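Local coordinates for silicatein alpha (Tethya aurantium, PDB 6ZQ3), which belongs to the papain family of cysteine peptidases and probably takes part in forming silica in the spicules of the sponge, at residues W8-K18 against E36-L46. Numbering follows the deposited sequence.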
loop_
_atom_site.group_PDB
_atom_site.type_symbol
_atom_site.label_atom_id
_atom_site.label_comp_id
_atom_site.label_asym_id
_atom_site.label_seq_id
_atom_site.Cartn_x
_atom_site.Cartn_y
_atom_site.Cartn_z
ATOM N N TRP A 8 -3.885 5.256 -11.720
ATOM C CA TRP A 8 -2.466 5.479 -12.027
ATOM C C TRP A 8 -1.859 4.437 -12.969
ATOM O O TRP A 8 -0.702 4.582 -13.391
ATOM C CB TRP A 8 -1.644 5.591 -10.748
ATOM C CG TRP A 8 -1.750 6.937 -10.154
ATOM C CD1 TRP A 8 -2.376 7.282 -8.999
ATOM C CD2 TRP A 8 -1.243 8.144 -10.715
ATOM N NE1 TRP A 8 -2.282 8.632 -8.801
ATOM C CE2 TRP A 8 -1.589 9.184 -9.844
ATOM C CE3 TRP A 8 -0.514 8.443 -11.871
ATOM C CZ2 TRP A 8 -1.239 10.504 -10.090
ATOM C CZ3 TRP A 8 -0.158 9.754 -12.109
ATOM C CH2 TRP A 8 -0.524 10.772 -11.225
ATOM N N ARG A 9 -2.631 3.405 -13.331
ATOM C CA ARG A 9 -2.228 2.565 -14.453
ATOM C C ARG A 9 -2.225 3.352 -15.756
ATOM O O ARG A 9 -1.575 2.959 -16.724
ATOM C CB ARG A 9 -3.131 1.373 -14.599
ATOM C CG ARG A 9 -2.928 0.352 -13.514
ATOM C CD ARG A 9 -3.941 -0.761 -13.656
ATOM N NE ARG A 9 -5.305 -0.257 -13.496
ATOM C CZ ARG A 9 -6.378 -1.030 -13.397
ATOM N NH1 ARG A 9 -6.257 -2.357 -13.454
ATOM N NH2 ARG A 9 -7.575 -0.471 -13.229
ATOM N N THR A 10 -2.953 4.457 -15.784
ATOM C CA THR A 10 -2.928 5.353 -16.929
ATOM C C THR A 10 -1.539 5.948 -17.174
ATOM O O THR A 10 -1.200 6.291 -18.306
ATOM C CB THR A 10 -3.951 6.469 -16.720
ATOM O OG1 THR A 10 -5.251 5.885 -16.796
ATOM C CG2 THR A 10 -3.856 7.482 -17.779
ATOM N N LYS A 11 -0.749 6.068 -16.104
ATOM C CA LYS A 11 0.613 6.566 -16.179
ATOM C C LYS A 11 1.670 5.461 -16.023
ATOM O O LYS A 11 2.854 5.748 -15.820
ATOM C CB LYS A 11 0.797 7.660 -15.131
ATOM C CG LYS A 11 0.879 9.055 -15.730
ATOM C CD LYS A 11 2.212 9.233 -16.437
ATOM C CE LYS A 11 2.537 10.694 -16.698
ATOM N NZ LYS A 11 4.011 10.853 -16.883
ATOM N N GLY A 12 1.242 4.201 -16.141
ATOM C CA GLY A 12 2.135 3.044 -15.944
ATOM C C GLY A 12 2.802 2.971 -14.567
ATOM O O GLY A 12 3.927 2.484 -14.445
ATOM N N ALA A 13 2.091 3.429 -13.540
ATOM C CA ALA A 13 2.633 3.588 -12.206
ATOM C C ALA A 13 2.199 2.499 -11.217
ATOM O O ALA A 13 2.451 2.644 -10.015
ATOM C CB ALA A 13 2.215 4.957 -11.661
ATOM N N VAL A 14 1.514 1.447 -11.691
ATOM C CA VAL A 14 1.014 0.363 -10.816
ATOM C C VAL A 14 1.376 -1.016 -11.352
ATOM O O VAL A 14 1.075 -1.314 -12.490
ATOM C CB VAL A 14 -0.529 0.392 -10.670
ATOM C CG1 VAL A 14 -1.009 -0.805 -9.851
ATOM C CG2 VAL A 14 -1.015 1.703 -10.038
ATOM N N THR A 15 1.963 -1.866 -10.510
ATOM C CA THR A 15 2.268 -3.267 -10.874
ATOM C C THR A 15 1.075 -4.201 -10.726
ATOM O O THR A 15 0.029 -3.841 -10.205
ATOM C CB THR A 15 3.379 -3.864 -9.984
ATOM O OG1 THR A 15 2.961 -3.855 -8.604
ATOM C CG2 THR A 15 4.642 -3.064 -10.128
ATOM N N GLY A 16 1.265 -5.427 -11.176
ATOM C CA GLY A 16 0.272 -6.452 -11.009
ATOM C C GLY A 16 -0.061 -6.654 -9.551
ATOM O O GLY A 16 0.638 -6.178 -8.674
ATOM N N ILE A 17 -1.168 -7.348 -9.324
ATOM C CA ILE A 17 -1.641 -7.735 -7.997
ATOM C C ILE A 17 -0.754 -8.818 -7.383
ATOM O O ILE A 17 -0.337 -9.746 -8.061
ATOM C CB ILE A 17 -3.112 -8.239 -8.063
ATOM C CG1 ILE A 17 -4.101 -7.130 -7.708
ATOM C CG2 ILE A 17 -3.389 -9.301 -7.010
ATOM C CD1 ILE A 17 -4.099 -5.955 -8.637
ATOM N N LYS A 18 -0.519 -8.719 -6.080
ATOM C CA LYS A 18 0.283 -9.695 -5.358
ATOM C C LYS A 18 -0.569 -10.427 -4.330
ATOM O O LYS A 18 -1.659 -9.977 -4.003
ATOM C CB LYS A 18 1.433 -8.954 -4.681
ATOM C CG LYS A 18 2.381 -8.314 -5.693
ATOM C CD LYS A 18 3.200 -7.181 -5.104
ATOM C CE LYS A 18 3.789 -6.275 -6.184
ATOM N NZ LYS A 18 4.893 -5.419 -5.634
ATOM N N GLU A 36 6.567 2.110 -5.429
ATOM C CA GLU A 36 6.712 1.649 -6.807
ATOM C C GLU A 36 6.129 2.688 -7.718
ATOM O O GLU A 36 6.640 2.928 -8.815
ATOM C CB GLU A 36 5.968 0.333 -7.040
ATOM C CG GLU A 36 6.686 -0.893 -6.512
ATOM C CD GLU A 36 5.806 -2.139 -6.449
ATOM O OE1 GLU A 36 4.575 -2.048 -6.666
ATOM O OE2 GLU A 36 6.356 -3.230 -6.181
ATOM N N GLY A 37 5.043 3.295 -7.251
ATOM C CA GLY A 37 4.321 4.286 -8.018
ATOM C C GLY A 37 5.123 5.535 -8.169
ATOM O O GLY A 37 5.469 5.927 -9.267
ATOM N N ILE A 38 5.449 6.131 -7.038
ATOM C CA ILE A 38 6.290 7.326 -6.974
ATOM C C ILE A 38 7.560 7.203 -7.833
ATOM O O ILE A 38 7.962 8.130 -8.522
ATOM C CB ILE A 38 6.700 7.587 -5.517
ATOM C CG1 ILE A 38 5.622 8.383 -4.737
ATOM C CG2 ILE A 38 7.972 8.397 -5.479
ATOM C CD1 ILE A 38 4.184 7.889 -4.827
ATOM N N ASN A 39 8.192 6.045 -7.748
ATOM C CA ASN A 39 9.397 5.764 -8.469
ATOM C C ASN A 39 9.152 5.648 -9.967
ATOM O O ASN A 39 9.911 6.157 -10.760
ATOM C CB ASN A 39 9.998 4.457 -7.941
ATOM C CG ASN A 39 11.250 4.066 -8.684
ATOM O OD1 ASN A 39 12.295 4.706 -8.530
ATOM N ND2 ASN A 39 11.148 3.041 -9.531
ATOM N N ALA A 40 8.086 4.956 -10.339
ATOM C CA ALA A 40 7.727 4.752 -11.714
ATOM C C ALA A 40 7.358 6.061 -12.440
ATOM O O ALA A 40 7.690 6.255 -13.603
ATOM C CB ALA A 40 6.569 3.779 -11.770
ATOM N N LEU A 41 6.636 6.919 -11.740
ATOM C CA LEU A 41 6.314 8.279 -12.166
ATOM C C LEU A 41 7.536 9.160 -12.388
ATOM O O LEU A 41 7.640 9.821 -13.410
ATOM C CB LEU A 41 5.465 8.955 -11.071
ATOM C CG LEU A 41 3.966 9.107 -11.193
ATOM C CD1 LEU A 41 3.369 8.110 -12.149
ATOM C CD2 LEU A 41 3.363 9.021 -9.799
ATOM N N ALA A 42 8.424 9.206 -11.398
ATOM C CA ALA A 42 9.640 10.001 -11.478
ATOM C C ALA A 42 10.605 9.474 -12.529
ATOM O O ALA A 42 11.000 10.201 -13.432
ATOM C CB ALA A 42 10.334 10.024 -10.121
ATOM N N THR A 43 10.984 8.206 -12.394
ATOM C CA THR A 43 11.971 7.593 -13.274
ATOM C C THR A 43 11.402 7.275 -14.650
ATOM O O THR A 43 12.158 7.112 -15.591
ATOM C CB THR A 43 12.568 6.274 -12.688
ATOM O OG1 THR A 43 11.564 5.263 -12.619
ATOM C CG2 THR A 43 13.173 6.470 -11.283
ATOM N N GLY A 44 10.082 7.157 -14.764
ATOM C CA GLY A 44 9.437 6.747 -16.019
ATOM C C GLY A 44 9.422 5.245 -16.291
ATOM O O GLY A 44 8.916 4.807 -17.329
ATOM N N LYS A 45 9.975 4.454 -15.370
ATOM C CA LYS A 45 10.049 2.997 -15.511
ATOM C C LYS A 45 9.463 2.344 -14.272
ATOM O O LYS A 45 9.848 2.656 -13.147
ATOM C CB LYS A 45 11.504 2.536 -15.685
ATOM N N LEU A 46 8.526 1.435 -14.478
ATOM C CA LEU A 46 7.905 0.728 -13.375
ATOM C C LEU A 46 8.831 -0.410 -12.972
ATOM O O LEU A 46 9.172 -1.241 -13.792
ATOM C CB LEU A 46 6.552 0.193 -13.827
ATOM C CG LEU A 46 5.625 -0.486 -12.825
ATOM C CD1 LEU A 46 5.241 0.451 -11.691
ATOM C CD2 LEU A 46 4.398 -0.932 -13.599
HETATM O O HOH W 1 6.320 10.372 -15.503
HETATM O O HOH W 2 2.070 -0.916 -7.591
#
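Glu36 and Lys18 pair within the papain fold, where the long helix 26-43 meets the loop arriving from strand 6-7, in the other half of the molecule. From CB outward, the Glu36 side chain places CG anti to the carbonyl carbon, beside the backbone N (chi1 -78°), and from there it runs extended to the carboxylate at CD, which Thr15 and Lys18 share. OE1 accepts from Thr15 OG1 at 3.1 Å, met from above the carboxylate plane, and a water donates to it while accepting from Thr15 N. OE2 offers its syn lone pair to Lys18 NZ at 2.7 Å in a salt bridge; Leu49 N also binds this oxygen, and Glu51 is a second carboxylate for the lysine. A glutamine here would probably cost Lys18 this charged mate, though not Glu51, and weaken the tie between helix and loop. At the next residue, Gly37, the helix backbone comes up to the loop, CA lying 3.2 Å from Ala13 O in a CA-H...O contact. Leu46 CD2 packs 3.5 Å from Val14 O. At the far end Leu41 crosses Trp8 nearly at a right angle, its CD2 over one ring face, while its CD1 sits 3.4 Å from Ala13 CB.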